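Local coordinates for protein probable CoA-transferase alpha subunit (Rhodococcus jostii, PDB 6COJ) that probably works with a partner subunit on coenzyme A thioesters, as a coenzyme A transferase family member, and holds a bulky acyl-CoA ligand in this structure, at residues M48-A53 / A179-L184; R146-E151 / A171-N176; N192-G197 / E224-T229. The protein carries 1 engineered substitution. All blocks are in the same frame, centred on the assembly; numbering follows the deposited sequence.

Contact 1: M48-A53 / A179-L184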
ATOM      1  N   MET A  48      16.707  -4.474 -18.545  1.00 15.06           N
ATOM      2  CA  MET A  48      17.020  -4.569 -19.965  1.00 14.35           C
ATOM      3  C   MET A  48      18.028  -5.674 -20.256  1.00 16.45           C
ATOM      4  O   MET A  48      17.952  -6.313 -21.314  1.00 17.07           O
ATOM      5  CB  MET A  48      17.523  -3.224 -20.491  1.00 16.00           C
ATOM      6  CG  MET A  48      16.515  -2.092 -20.437  1.00 14.79           C
ATOM      7  SD  MET A  48      15.067  -2.347 -21.477  1.00 16.78           S
ATOM      8  CE  MET A  48      15.763  -1.948 -23.079  1.00 21.70           C
ATOM      9  N   ALA A  49      18.969  -5.924 -19.339  1.00 16.10           N
ATOM     10  CA  ALA A  49      19.872  -7.055 -19.522  1.00 17.50           C
ATOM     11  C   ALA A  49      19.106  -8.373 -19.528  1.00 17.20           C
ATOM     12  O   ALA A  49      19.388  -9.258 -20.344  1.00 17.71           O
ATOM     13  CB  ALA A  49      20.973  -7.040 -18.458  1.00 17.53           C
ATOM     14  N   LEU A  50      18.116  -8.519 -18.641  1.00 16.62           N
ATOM     15  CA  LEU A  50      17.298  -9.731 -18.667  1.00 16.97           C
ATOM     16  C   LEU A  50      16.468  -9.815 -19.945  1.00 16.77           C
ATOM     17  O   LEU A  50      16.314 -10.901 -20.523  1.00 17.49           O
ATOM     18  CB  LEU A  50      16.419  -9.806 -17.415  1.00 15.67           C
ATOM     19  CG  LEU A  50      17.147 -10.257 -16.133  1.00 15.73           C
ATOM     20  CD1 LEU A  50      16.356  -9.872 -14.867  1.00 16.30           C
ATOM     21  CD2 LEU A  50      17.436 -11.766 -16.150  1.00 17.54           C
ATOM     22  N   VAL A  51      15.964  -8.675 -20.430  1.00 16.76           N
ATOM     23  CA  VAL A  51      15.225  -8.663 -21.694  1.00 15.60           C
ATOM     24  C   VAL A  51      16.126  -9.067 -22.860  1.00 18.51           C
ATOM     25  O   VAL A  51      15.717  -9.838 -23.739  1.00 17.18           O
ATOM     26  CB  VAL A  51      14.548  -7.299 -21.923  1.00 17.21           C
ATOM     27  CG1 VAL A  51      13.986  -7.208 -23.343  1.00 20.60           C
ATOM     28  CG2 VAL A  51      13.450  -7.076 -20.897  1.00 16.72           C
ATOM     29  N   ARG A  52      17.358  -8.552 -22.897  1.00 16.80           N
ATOM     30  CA  ARG A  52      18.293  -8.973 -23.941  1.00 16.65           C
ATOM     31  C   ARG A  52      18.593 -10.467 -23.853  1.00 17.19           C
ATOM     32  O   ARG A  52      18.760 -11.134 -24.880  1.00 17.89           O
ATOM     33  CB  ARG A  52      19.582  -8.141 -23.887  1.00 18.49           C
ATOM     34  CG  ARG A  52      19.405  -6.706 -24.397  1.00 18.85           C
ATOM     35  CD  ARG A  52      20.693  -5.894 -24.384  1.00 21.73           C
ATOM     36  NE  ARG A  52      21.133  -5.515 -23.041  1.00 19.95           N
ATOM     37  CZ  ARG A  52      20.762  -4.398 -22.416  1.00 21.32           C
ATOM     38  NH1 ARG A  52      19.918  -3.543 -23.000  1.00 18.76           N
ATOM     39  NH2 ARG A  52      21.235  -4.139 -21.206  1.00 22.02           N
ATOM     40  N   ALA A  53      18.654 -11.015 -22.635  1.00 17.30           N
ATOM     41  CA  ALA A  53      18.855 -12.454 -22.492  1.00 18.98           C
ATOM     42  C   ALA A  53      17.646 -13.230 -23.010  1.00 16.77           C
ATOM     43  O   ALA A  53      17.799 -14.301 -23.614  1.00 17.69           O
ATOM     44  CB  ALA A  53      19.171 -12.808 -21.036  1.00 19.76           C
ATOM     45  N   ALA A 179       6.214 -15.549 -13.853  1.00 14.98           N
ATOM     46  CA  ALA A 179       7.533 -15.043 -13.506  1.00 14.06           C
ATOM     47  C   ALA A 179       7.512 -13.525 -13.466  1.00 14.41           C
ATOM     48  O   ALA A 179       6.666 -12.876 -14.089  1.00 16.09           O
ATOM     49  CB  ALA A 179       8.600 -15.536 -14.492  1.00 15.40           C
ATOM     50  N   ALA A 180       8.446 -12.966 -12.700  1.00 14.32           N
ATOM     51  CA  ALA A 180       8.696 -11.530 -12.683  1.00 14.03           C
ATOM     52  C   ALA A 180      10.174 -11.288 -12.934  1.00 14.92           C
ATOM     53  O   ALA A 180      11.030 -12.026 -12.429  1.00 15.20           O
ATOM     54  CB  ALA A 180       8.310 -10.896 -11.334  1.00 14.31           C
ATOM     55  N   LEU A 181      10.464 -10.255 -13.724  1.00 13.29           N
ATOM     56  CA  LEU A 181      11.824  -9.788 -13.993  1.00 12.80           C
ATOM     57  C   LEU A 181      11.892  -8.337 -13.542  1.00 13.89           C
ATOM     58  O   LEU A 181      11.126  -7.499 -14.028  1.00 14.12           O
ATOM     59  CB  LEU A 181      12.145  -9.875 -15.490  1.00 14.85           C
ATOM     60  CG  LEU A 181      11.890 -11.215 -16.178  1.00 14.16           C
ATOM     61  CD1 LEU A 181      12.111 -11.072 -17.679  1.00 15.73           C
ATOM     62  CD2 LEU A 181      12.785 -12.291 -15.601  1.00 18.70           C
ATOM     63  N   VAL A 182      12.781  -8.038 -12.589  1.00 14.36           N
ATOM     64  CA  VAL A 182      12.930  -6.681 -12.071  1.00 13.84           C
ATOM     65  C   VAL A 182      14.415  -6.375 -11.936  1.00 13.76           C
ATOM     66  O   VAL A 182      15.243  -7.276 -11.797  1.00 14.22           O
ATOM     67  CB  VAL A 182      12.204  -6.470 -10.715  1.00 13.06           C
ATOM     68  CG1 VAL A 182      10.697  -6.769 -10.840  1.00 13.99           C
ATOM     69  CG2 VAL A 182      12.830  -7.334  -9.619  1.00 14.77           C
ATOM     70  N   HIS A 183      14.747  -5.081 -11.971  1.00 13.19           N
ATOM     71  CA  HIS A 183      16.119  -4.605 -11.810  1.00 12.56           C
ATOM     72  C   HIS A 183      16.168  -3.579 -10.689  1.00 13.77           C
ATOM     73  O   HIS A 183      15.385  -2.623 -10.687  1.00 15.14           O
ATOM     74  CB  HIS A 183      16.631  -3.937 -13.089  1.00 14.01           C
ATOM     75  CG  HIS A 183      18.068  -3.542 -13.013  1.00 14.39           C
ATOM     76  ND1 HIS A 183      19.091  -4.449 -13.198  1.00 15.13           N
ATOM     77  CD2 HIS A 183      18.661  -2.350 -12.757  1.00 15.05           C
ATOM     78  CE1 HIS A 183      20.253  -3.828 -13.075  1.00 15.44           C
ATOM     79  NE2 HIS A 183      20.021  -2.552 -12.813  1.00 16.63           N
ATOM     80  N   LEU A 184      17.100  -3.762  -9.761  1.00 13.90           N
ATOM     81  CA  LEU A 184      17.249  -2.873  -8.618  1.00 13.82           C
ATOM     82  C   LEU A 184      18.704  -2.435  -8.473  1.00 15.08           C
ATOM     83  O   LEU A 184      19.607  -2.923  -9.159  1.00 15.23           O
ATOM     84  CB  LEU A 184      16.713  -3.518  -7.329  1.00 13.85           C
ATOM     85  CG  LEU A 184      15.183  -3.517  -7.288  1.00 13.91           C
ATOM     86  CD1 LEU A 184      14.658  -4.455  -6.214  1.00 15.70           C
ATOM     87  CD2 LEU A 184      14.646  -2.097  -7.049  1.00 15.34           C
TER

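Contact 2: R146-E151 / A171-N176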
ATOM      1  N   ARG A 146     -14.060  -2.534 -23.587  1.00 18.33           N
ATOM      2  CA  ARG A 146     -14.011  -3.175 -24.913  1.00 19.70           C
ATOM      3  C   ARG A 146     -12.707  -3.884 -25.199  1.00 19.04           C
ATOM      4  O   ARG A 146     -12.705  -4.842 -25.880  1.00 22.07           O
ATOM      5  CB  ARG A 146     -14.269  -2.179 -26.000  1.00 23.05           C
ATOM      6  CG  ARG A 146     -15.633  -1.596 -25.996  1.00 50.37           C
ATOM      7  CD  ARG A 146     -16.177  -1.430 -27.403  1.00 60.88           C
ATOM      8  NE  ARG A 146     -15.465  -0.595 -28.384  1.00 57.40           N
ATOM      9  CZ  ARG A 146     -14.888  -1.086 -29.485  1.00 72.99           C
ATOM     10  NH1 ARG A 146     -14.347  -0.268 -30.357  1.00 69.63           N
ATOM     11  NH2 ARG A 146     -14.816  -2.408 -29.715  1.00 83.09           N
ATOM     12  N   PHE A 147     -11.597  -3.364 -24.693  1.00 17.83           N
ATOM     13  CA  PHE A 147     -10.337  -4.089 -24.825  1.00 17.84           C
ATOM     14  C   PHE A 147     -10.438  -5.481 -24.210  1.00 19.05           C
ATOM     15  O   PHE A 147      -9.859  -6.444 -24.732  1.00 20.86           O
ATOM     16  CB  PHE A 147      -9.201  -3.326 -24.137  1.00 17.41           C
ATOM     17  CG  PHE A 147      -8.590  -2.230 -24.964  1.00 17.26           C
ATOM     18  CD1 PHE A 147      -7.913  -2.517 -26.145  1.00 18.11           C
ATOM     19  CD2 PHE A 147      -8.636  -0.913 -24.530  1.00 17.49           C
ATOM     20  CE1 PHE A 147      -7.338  -1.506 -26.888  1.00 19.11           C
ATOM     21  CE2 PHE A 147      -8.058   0.104 -25.260  1.00 18.72           C
ATOM     22  CZ  PHE A 147      -7.399  -0.192 -26.451  1.00 19.51           C
ATOM     23  N   TRP A 148     -11.158  -5.608 -23.094  1.00 18.17           N
ATOM     24  CA  TRP A 148     -11.191  -6.850 -22.333  1.00 17.58           C
ATOM     25  C   TRP A 148     -12.415  -7.704 -22.596  1.00 19.97           C
ATOM     26  O   TRP A 148     -12.354  -8.921 -22.388  1.00 21.88           O
ATOM     27  CB  TRP A 148     -11.189  -6.550 -20.839  1.00 17.44           C
ATOM     28  CG  TRP A 148      -9.922  -6.027 -20.279  1.00 15.89           C
ATOM     29  CD1 TRP A 148      -9.318  -4.837 -20.573  1.00 16.34           C
ATOM     30  CD2 TRP A 148      -9.118  -6.652 -19.269  1.00 15.19           C
ATOM     31  NE1 TRP A 148      -8.179  -4.691 -19.813  1.00 15.66           N
ATOM     32  CE2 TRP A 148      -8.036  -5.793 -19.009  1.00 14.53           C
ATOM     33  CE3 TRP A 148      -9.202  -7.867 -18.575  1.00 15.93           C
ATOM     34  CZ2 TRP A 148      -7.054  -6.100 -18.069  1.00 14.71           C
ATOM     35  CZ3 TRP A 148      -8.216  -8.178 -17.656  1.00 15.70           C
ATOM     36  CH2 TRP A 148      -7.160  -7.293 -17.408  1.00 15.53           C
ATOM     37  N   GLY A 149     -13.530  -7.104 -23.016  1.00 18.59           N
ATOM     38  CA  GLY A 149     -14.762  -7.871 -23.111  1.00 22.29           C
ATOM     39  C   GLY A 149     -15.090  -8.589 -21.815  1.00 20.99           C
ATOM     40  O   GLY A 149     -14.946  -8.037 -20.715  1.00 20.34           O
ATOM     41  N   ASP A 150     -15.500  -9.858 -21.938  1.00 21.86           N
ATOM     42  CA  ASP A 150     -15.969 -10.614 -20.781  1.00 24.04           C
ATOM     43  C   ASP A 150     -14.845 -11.036 -19.840  1.00 22.82           C
ATOM     44  O   ASP A 150     -15.134 -11.597 -18.776  1.00 26.20           O
ATOM     45  CB  ASP A 150     -16.803 -11.825 -21.220  1.00 31.71           C
ATOM     46  CG  ASP A 150     -17.590 -12.441 -20.069  1.00 51.20           C
ATOM     47  OD1 ASP A 150     -18.280 -11.684 -19.348  1.00 50.35           O
ATOM     48  OD2 ASP A 150     -17.512 -13.675 -19.883  1.00 47.55           O
ATOM     49  N   GLU A 151     -13.583 -10.787 -20.191  1.00 21.44           N
ATOM     50  CA  GLU A 151     -12.493 -11.012 -19.247  1.00 20.54           C
ATOM     51  C   GLU A 151     -12.504  -9.994 -18.110  1.00 20.61           C
ATOM     52  O   GLU A 151     -11.888 -10.239 -17.067  1.00 19.79           O
ATOM     53  CB  GLU A 151     -11.142 -10.990 -19.976  1.00 20.06           C
ATOM     54  CG  GLU A 151      -9.983 -11.516 -19.129  1.00 24.58           C
ATOM     55  CD  GLU A 151      -8.644 -11.540 -19.841  1.00 38.91           C
ATOM     56  OE1 GLU A 151      -8.601 -11.552 -21.095  1.00 25.21           O
ATOM     57  OE2 GLU A 151      -7.623 -11.557 -19.124  1.00 23.74           O
ATOM     58  N   ALA A 171     -14.361  -5.074 -11.327  1.00 13.47           N
ATOM     59  CA  ALA A 171     -13.671  -6.118 -10.571  1.00 13.93           C
ATOM     60  C   ALA A 171     -12.365  -6.383 -11.300  1.00 15.90           C
ATOM     61  O   ALA A 171     -12.326  -7.135 -12.279  1.00 14.63           O
ATOM     62  CB  ALA A 171     -14.528  -7.380 -10.499  1.00 13.79           C
ATOM     63  N   MET A 172     -11.294  -5.730 -10.880  1.00 12.77           N
ATOM     64  CA  MET A 172     -10.018  -5.971 -11.537  1.00 12.91           C
ATOM     65  C   MET A 172      -9.530  -7.365 -11.176  1.00 15.45           C
ATOM     66  O   MET A 172      -9.298  -7.642  -9.995  1.00 14.57           O
ATOM     67  CB  MET A 172      -9.002  -4.931 -11.076  1.00 13.41           C
ATOM     68  CG  MET A 172      -7.627  -5.161 -11.680  1.00 12.59           C
ATOM     69  SD  MET A 172      -7.650  -4.978 -13.471  1.00 14.12           S
ATOM     70  CE  MET A 172      -6.098  -5.781 -13.836  1.00 15.31           C
ATOM     71  N   PRO A 173      -9.375  -8.275 -12.135  1.00 13.26           N
ATOM     72  CA  PRO A 173      -8.887  -9.613 -11.792  1.00 13.22           C
ATOM     73  C   PRO A 173      -7.423  -9.571 -11.381  1.00 15.14           C
ATOM     74  O   PRO A 173      -6.652  -8.697 -11.795  1.00 15.21           O
ATOM     75  CB  PRO A 173      -9.056 -10.391 -13.103  1.00 15.94           C
ATOM     76  CG  PRO A 173      -8.872  -9.329 -14.162  1.00 15.97           C
ATOM     77  CD  PRO A 173      -9.566  -8.112 -13.588  1.00 13.06           C
ATOM     78  N   ALA A 174      -7.038 -10.546 -10.564  1.00 14.15           N
ATOM     79  CA  ALA A 174      -5.640 -10.670 -10.181  1.00 13.68           C
ATOM     80  C   ALA A 174      -4.760 -10.870 -11.408  1.00 13.28           C
ATOM     81  O   ALA A 174      -5.084 -11.656 -12.310  1.00 15.30           O
ATOM     82  CB  ALA A 174      -5.470 -11.855  -9.236  1.00 16.39           C
ATOM     83  N   LEU A 175      -3.641 -10.149 -11.439  1.00 13.35           N
ATOM     84  CA  LEU A 175      -2.624 -10.341 -12.472  1.00 13.19           C
ATOM     85  C   LEU A 175      -1.564 -11.317 -11.958  1.00 13.81           C
ATOM     86  O   LEU A 175      -0.426 -10.957 -11.638  1.00 15.24           O
ATOM     87  CB  LEU A 175      -2.024  -8.993 -12.880  1.00 14.14           C
ATOM     88  CG  LEU A 175      -2.998  -8.032 -13.575  1.00 13.69           C
ATOM     89  CD1 LEU A 175      -2.392  -6.640 -13.711  1.00 15.74           C
ATOM     90  CD2 LEU A 175      -3.412  -8.572 -14.941  1.00 16.35           C
ATOM     91  N   ASN A 176      -1.968 -12.581 -11.852  1.00 15.16           N
ATOM     92  CA  ASN A 176      -1.040 -13.616 -11.425  1.00 14.72           C
ATOM     93  C   ASN A 176      -0.002 -13.855 -12.509  1.00 14.70           C
ATOM     94  O   ASN A 176      -0.325 -13.921 -13.696  1.00 16.84           O
ATOM     95  CB  ASN A 176      -1.795 -14.914 -11.154  1.00 14.98           C
ATOM     96  CG  ASN A 176      -2.958 -14.710 -10.209  1.00 24.72           C
ATOM     97  OD1 ASN A 176      -2.763 -14.538  -9.012  1.00 26.46           O
ATOM     98  ND2 ASN A 176      -4.173 -14.717 -10.746  1.00 26.86           N
TER

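Contact 3: N192-G197 / E224-T229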
ATOM      1  N   ASN A 192      17.533 -10.097  -0.725  1.00 13.90           N
ATOM      2  CA  ASN A 192      17.269  -8.790  -0.148  1.00 13.42           C
ATOM      3  C   ASN A 192      17.773  -7.731  -1.114  1.00 14.25           C
ATOM      4  O   ASN A 192      18.874  -7.860  -1.658  1.00 15.71           O
ATOM      5  CB  ASN A 192      17.957  -8.668   1.205  1.00 15.09           C
ATOM      6  CG  ASN A 192      17.440  -9.664   2.208  1.00 15.19           C
ATOM      7  OD1 ASN A 192      16.231  -9.733   2.489  1.00 14.21           O
ATOM      8  ND2 ASN A 192      18.350 -10.477   2.744  1.00 15.53           N
ATOM      9  N   ALA A 193      16.952  -6.715  -1.379  1.00 14.07           N
ATOM     10  CA  ALA A 193      17.328  -5.776  -2.432  1.00 13.04           C
ATOM     11  C   ALA A 193      16.680  -4.417  -2.214  1.00 15.25           C
ATOM     12  O   ALA A 193      15.604  -4.303  -1.605  1.00 15.91           O
ATOM     13  CB  ALA A 193      17.011  -6.305  -3.836  1.00 13.90           C
ATOM     14  N   ALA A 194      17.343  -3.389  -2.743  1.00 15.91           N
ATOM     15  CA  ALA A 194      16.948  -2.012  -2.512  1.00 13.39           C
ATOM     16  C   ALA A 194      16.974  -1.216  -3.806  1.00 14.87           C
ATOM     17  O   ALA A 194      17.754  -1.498  -4.729  1.00 14.54           O
ATOM     18  CB  ALA A 194      17.864  -1.320  -1.503  1.00 15.50           C
ATOM     19  N   TYR A 195      16.125  -0.199  -3.859  1.00 14.94           N
ATOM     20  CA  TYR A 195      16.247   0.861  -4.841  1.00 14.82           C
ATOM     21  C   TYR A 195      16.909   2.077  -4.207  1.00 14.50           C
ATOM     22  O   TYR A 195      16.826   2.307  -2.995  1.00 15.14           O
ATOM     23  CB  TYR A 195      14.882   1.254  -5.419  1.00 15.07           C
ATOM     24  CG  TYR A 195      14.000   2.073  -4.493  1.00 14.52           C
ATOM     25  CD1 TYR A 195      13.263   1.463  -3.487  1.00 13.40           C
ATOM     26  CD2 TYR A 195      13.898   3.458  -4.638  1.00 13.52           C
ATOM     27  CE1 TYR A 195      12.435   2.213  -2.637  1.00 13.33           C
ATOM     28  CE2 TYR A 195      13.090   4.211  -3.797  1.00 15.53           C
ATOM     29  CZ  TYR A 195      12.359   3.586  -2.797  1.00 15.19           C
ATOM     30  OH  TYR A 195      11.541   4.342  -1.983  1.00 15.89           O
ATOM     31  N   THR A 196      17.585   2.842  -5.046  1.00 14.60           N
ATOM     32  CA  THR A 196      18.103   4.154  -4.711  1.00 16.69           C
ATOM     33  C   THR A 196      17.517   5.121  -5.724  1.00 27.29           C
ATOM     34  O   THR A 196      17.333   4.778  -6.896  1.00 71.73           O
ATOM     35  CB  THR A 196      19.637   4.185  -4.775  1.00 19.62           C
ATOM     36  OG1 THR A 196      20.061   3.860  -6.103  1.00 24.02           O
ATOM     37  CG2 THR A 196      20.236   3.179  -3.809  1.00 25.79           C
ATOM     38  N   GLY A 197      17.207   6.310  -5.273  1.00 19.34           N
ATOM     39  CA  GLY A 197      16.534   7.274  -6.109  1.00 19.32           C
ATOM     40  C   GLY A 197      15.127   7.529  -5.605  1.00 16.93           C
ATOM     41  O   GLY A 197      14.748   7.149  -4.492  1.00 19.54           O
ATOM     42  N   GLU A 224      24.971  -7.109   5.352  1.00 20.84           N
ATOM     43  CA  GLU A 224      25.247  -6.014   6.258  1.00 22.85           C
ATOM     44  C   GLU A 224      25.648  -4.750   5.510  1.00 23.21           C
ATOM     45  O   GLU A 224      25.299  -3.643   5.933  1.00 24.08           O
ATOM     46  CB  GLU A 224      26.276  -6.442   7.295  1.00 24.16           C
ATOM     47  CG  GLU A 224      26.661  -5.315   8.180  1.00 29.27           C
ATOM     48  CD  GLU A 224      25.645  -5.090   9.303  1.00 26.06           C
ATOM     49  OE1 GLU A 224      25.986  -4.332  10.218  1.00 29.14           O
ATOM     50  OE2 GLU A 224      24.508  -5.637   9.255  1.00 25.25           O
ATOM     51  N   GLU A 225      26.350  -4.890   4.386  1.00 22.66           N
ATOM     52  CA  GLU A 225      26.643  -3.717   3.575  1.00 23.37           C
ATOM     53  C   GLU A 225      25.364  -3.119   3.000  1.00 22.70           C
ATOM     54  O   GLU A 225      25.184  -1.897   3.006  1.00 26.33           O
ATOM     55  CB  GLU A 225      27.625  -4.086   2.462  1.00 23.93           C
ATOM     56  CG  GLU A 225      28.000  -2.896   1.627  1.00 30.04           C
ATOM     57  CD  GLU A 225      29.119  -3.170   0.644  1.00 41.35           C
ATOM     58  OE1 GLU A 225      29.652  -4.301   0.605  1.00 33.46           O
ATOM     59  OE2 GLU A 225      29.456  -2.232  -0.096  1.00 37.87           O
ATOM     60  N   LEU A 226      24.462  -3.970   2.509  1.00 20.54           N
ATOM     61  CA  LEU A 226      23.196  -3.491   1.956  1.00 20.69           C
ATOM     62  C   LEU A 226      22.426  -2.641   2.962  1.00 20.56           C
ATOM     63  O   LEU A 226      21.994  -1.525   2.648  1.00 21.59           O
ATOM     64  CB  LEU A 226      22.350  -4.684   1.504  1.00 17.60           C
ATOM     65  CG  LEU A 226      20.893  -4.413   1.124  1.00 18.96           C
ATOM     66  CD1 LEU A 226      20.834  -3.599  -0.154  1.00 20.03           C
ATOM     67  CD2 LEU A 226      20.139  -5.730   0.954  1.00 17.66           C
ATOM     68  N   VAL A 227      22.230  -3.162   4.179  1.00 19.23           N
ATOM     69  CA  VAL A 227      21.351  -2.494   5.133  1.00 20.22           C
ATOM     70  C   VAL A 227      22.013  -1.263   5.731  1.00 22.44           C
ATOM     71  O   VAL A 227      21.318  -0.396   6.269  1.00 25.54           O
ATOM     72  CB  VAL A 227      20.813  -3.459   6.210  1.00 21.46           C
ATOM     73  CG1 VAL A 227      20.089  -4.632   5.555  1.00 19.79           C
ATOM     74  CG2 VAL A 227      21.935  -3.949   7.117  1.00 25.69           C
ATOM     75  N   LYS A 228      23.342  -1.156   5.656  1.00 23.45           N
ATOM     76  CA  LYS A 228      24.007   0.054   6.113  1.00 26.07           C
ATOM     77  C   LYS A 228      24.116   1.123   5.031  1.00 26.91           C
ATOM     78  O   LYS A 228      24.492   2.259   5.339  1.00 34.81           O
ATOM     79  CB  LYS A 228      25.392  -0.268   6.702  1.00 27.68           C
ATOM     80  CG  LYS A 228      25.324  -1.024   8.015  1.00 29.64           C
ATOM     81  CD  LYS A 228      24.955  -0.072   9.146  1.00 39.21           C
ATOM     82  CE  LYS A 228      25.028  -0.756  10.501  1.00 53.71           C
ATOM     83  NZ  LYS A 228      24.944  -2.240  10.366  1.00 64.91           N
ATOM     84  N   THR A 229      23.781   0.796   3.785  1.00 25.19           N
ATOM     85  CA  THR A 229      23.890   1.727   2.667  1.00 30.35           C
ATOM     86  C   THR A 229      22.602   2.496   2.400  1.00 26.01           C
ATOM     87  O   THR A 229      22.657   3.658   1.976  1.00 33.27           O
ATOM     88  CB  THR A 229      24.308   0.964   1.403  1.00 30.44           C
ATOM     89  OG1 THR A 229      25.579   0.349   1.633  1.00 31.37           O
ATOM     90  CG2 THR A 229      24.414   1.896   0.199  1.00 31.65           C
TER

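Contact 1: M48-A53 / A179-L184
Leu50, on helix 48-56, lies against Leu181 of strand 177-184, and most of the surface buried here belongs to these two leucines. Their CA atoms, 7.2 Å apart, are the closest CA pair of the two segments, and both side chains set out toward the other segment. Leu50 places CG beside its own backbone N (chi1 -78°), which carries the branch across the gap and leaves the methyl CD1 to do the touching. CD1 of Leu50 comes within 4.3 Å of CB of Leu181. The same methyl is 4.4 Å from CD2 of Leu181, so it sits alongside the base of that side chain and one of its branches. All these separations are generous: the two groups meet in loose van der Waals contact, with no hydrogen bond between the segments.

Val182 is the third participant, through its backbone. Its side chain leaves on the far face of the sheet, where it touches Val215, while its carbonyl O lies 4.2 Å from Leu50 CD1. His183 returns to the helix side, but its ring is hydrogen-bonded to Ser216 of the neighbouring strand and to Glu218 just beyond it. Within the helix, the bond from Arg52 N to Met48 O (2.8 Å) spans the turn that carries Leu50. Leu23 of helix 23-28 and Ser216 of strand 213-217 also pack on Leu50, which is buried.

Helix 48-56 connects strands 35-38 and 62-65 of the seven-stranded parallel sheet, and strand 177-184 runs beside strand 35-38. A leucine of a beta-alpha-beta crossover helix seated on a strand next to the crossover is characteristic of the Rossmann-like alpha/beta core expected of a coenzyme A transferase.

Contact 2: R146-E151 / A171-N176
Trp148 meets Met172 in a Met-aromatic contact, with Pro173 packed beside it, and so joins the end of helix 144-148 to strand 168-173, the middle strand of a three-stranded antiparallel sheet. The indole starts toward the strand from CB: CG stands beside the backbone N (chi1 -71°), and the long axis of the ring system then extends away from its own helix. On the pyrrole side, NE1 donates to the backbone O of Glu114, at the end of strand 111-114, which ties down one edge of the indole. Tyr85 meets the ring with its plane turned about 75° from that of the indole.

The far, benzene end carries the contact itself. CZ3 of Trp148 lies 3.7 Å from CG of Pro173, and CH2 stands 4.0 Å from the methyl CE of Met172. CZ2 of Trp148 is somewhat farther from that methyl, at 4.3 Å. Met172 crosses the tryptophan at about a right angle; its chain bends at chi2, which brings the thioether back to the indole. The sulfur SD is 5.3 Å from the centroid of the six-membered ring of Trp148, 39° off the normal, an oblique approach.

Behind Met172 stands helix 117-128, whose first residue, Ala117, lines the pocket of the bound CoA thioester, while Tyr159 of the second copy of this protein packs on Pro173. After Trp148 the chain leaves the helix at Gly149, with positive phi, and enters a short 3-10 segment. Glu151 sends its carboxylate to Arg113, Lys83 and Tyr85, but its backbone remains near the strand. The 3-10 segment is tied back by Glu151 N bonding Trp148 O at 3.1 Å, and Glu151 O lies 4.3 Å from Pro173 CG.

Contact 3: N192-G197 / E224-T229
The peptide group joining Asn192 to Ala193 turns one face to Leu226, whose CD2 methyl lies over that face, nearly above the carbonyl oxygen. CD2 of Leu226 is 3.6 Å from the carbonyl O of Asn192 and 4.1 Å from N of Ala193. The other flat group, the side-chain amide of Asn192, is engaged at its ND2 edge, hydrogen-bonded to Asp188 and to an acidic side chain on the chain of another protein. What Asn192 offers Leu226 from its side chain is the aliphatic CB, 3.7 Å from the same CD2 methyl.

The second branch of Leu226 works farther along the strand. CD1 of Leu226 meets CB of Ala194 at 4.0 Å, while the CB of Ala193, between the two contacts, points away from the helix. Leu226 thus lies along one side of the chain, one methyl on a peptide face and the other on an alanine methyl. With CG anti to the backbone N (chi1 169°), the side chain extends from the helix so that CD1 reaches strand 193-194 and CD2 the residue just before it.

No hydrogen bond links the two segments. Thr229, one turn after Glu225, bonds back through OG1 to O of Glu225 at 2.7 Å, approaching from above the carbonyl plane, 36° out of it.

Leu226 also touches Leu186 and Leu235, so it meets all three strands of the small antiparallel sheet 186-187, 193-194 and 235-237. The helix packs chiefly through Leu226, with Val227 on Leu235 and Thr229 on Leu186: a helix laid on a small antiparallel sheet at the side of the parallel-sheet domain, its leucine buried and its outer residues at the surface.

All three contacts are carried by apolar groups without a hydrogen bond across them, but they differ in setting. Contact 1 lies in the core, 7 Å from the chain's centre, where a helix covers the large parallel sheet. Contacts 2 and 3 lie on opposite sides of that centre, about 36 Å apart between their own centres, each on a separate three-stranded antiparallel sheet. Contact 2 is partly exposed and adds an aromatic ring and a sulfur; contact 3 is buried and wholly aliphatic beyond one peptide face. Contacts 1 and 3 touch directly: Leu184 CB packs on Ala194 O at 3.5 Å. Residues 171-176 lead directly in sequence into strand 177-184, connecting contact 2 to contact 1.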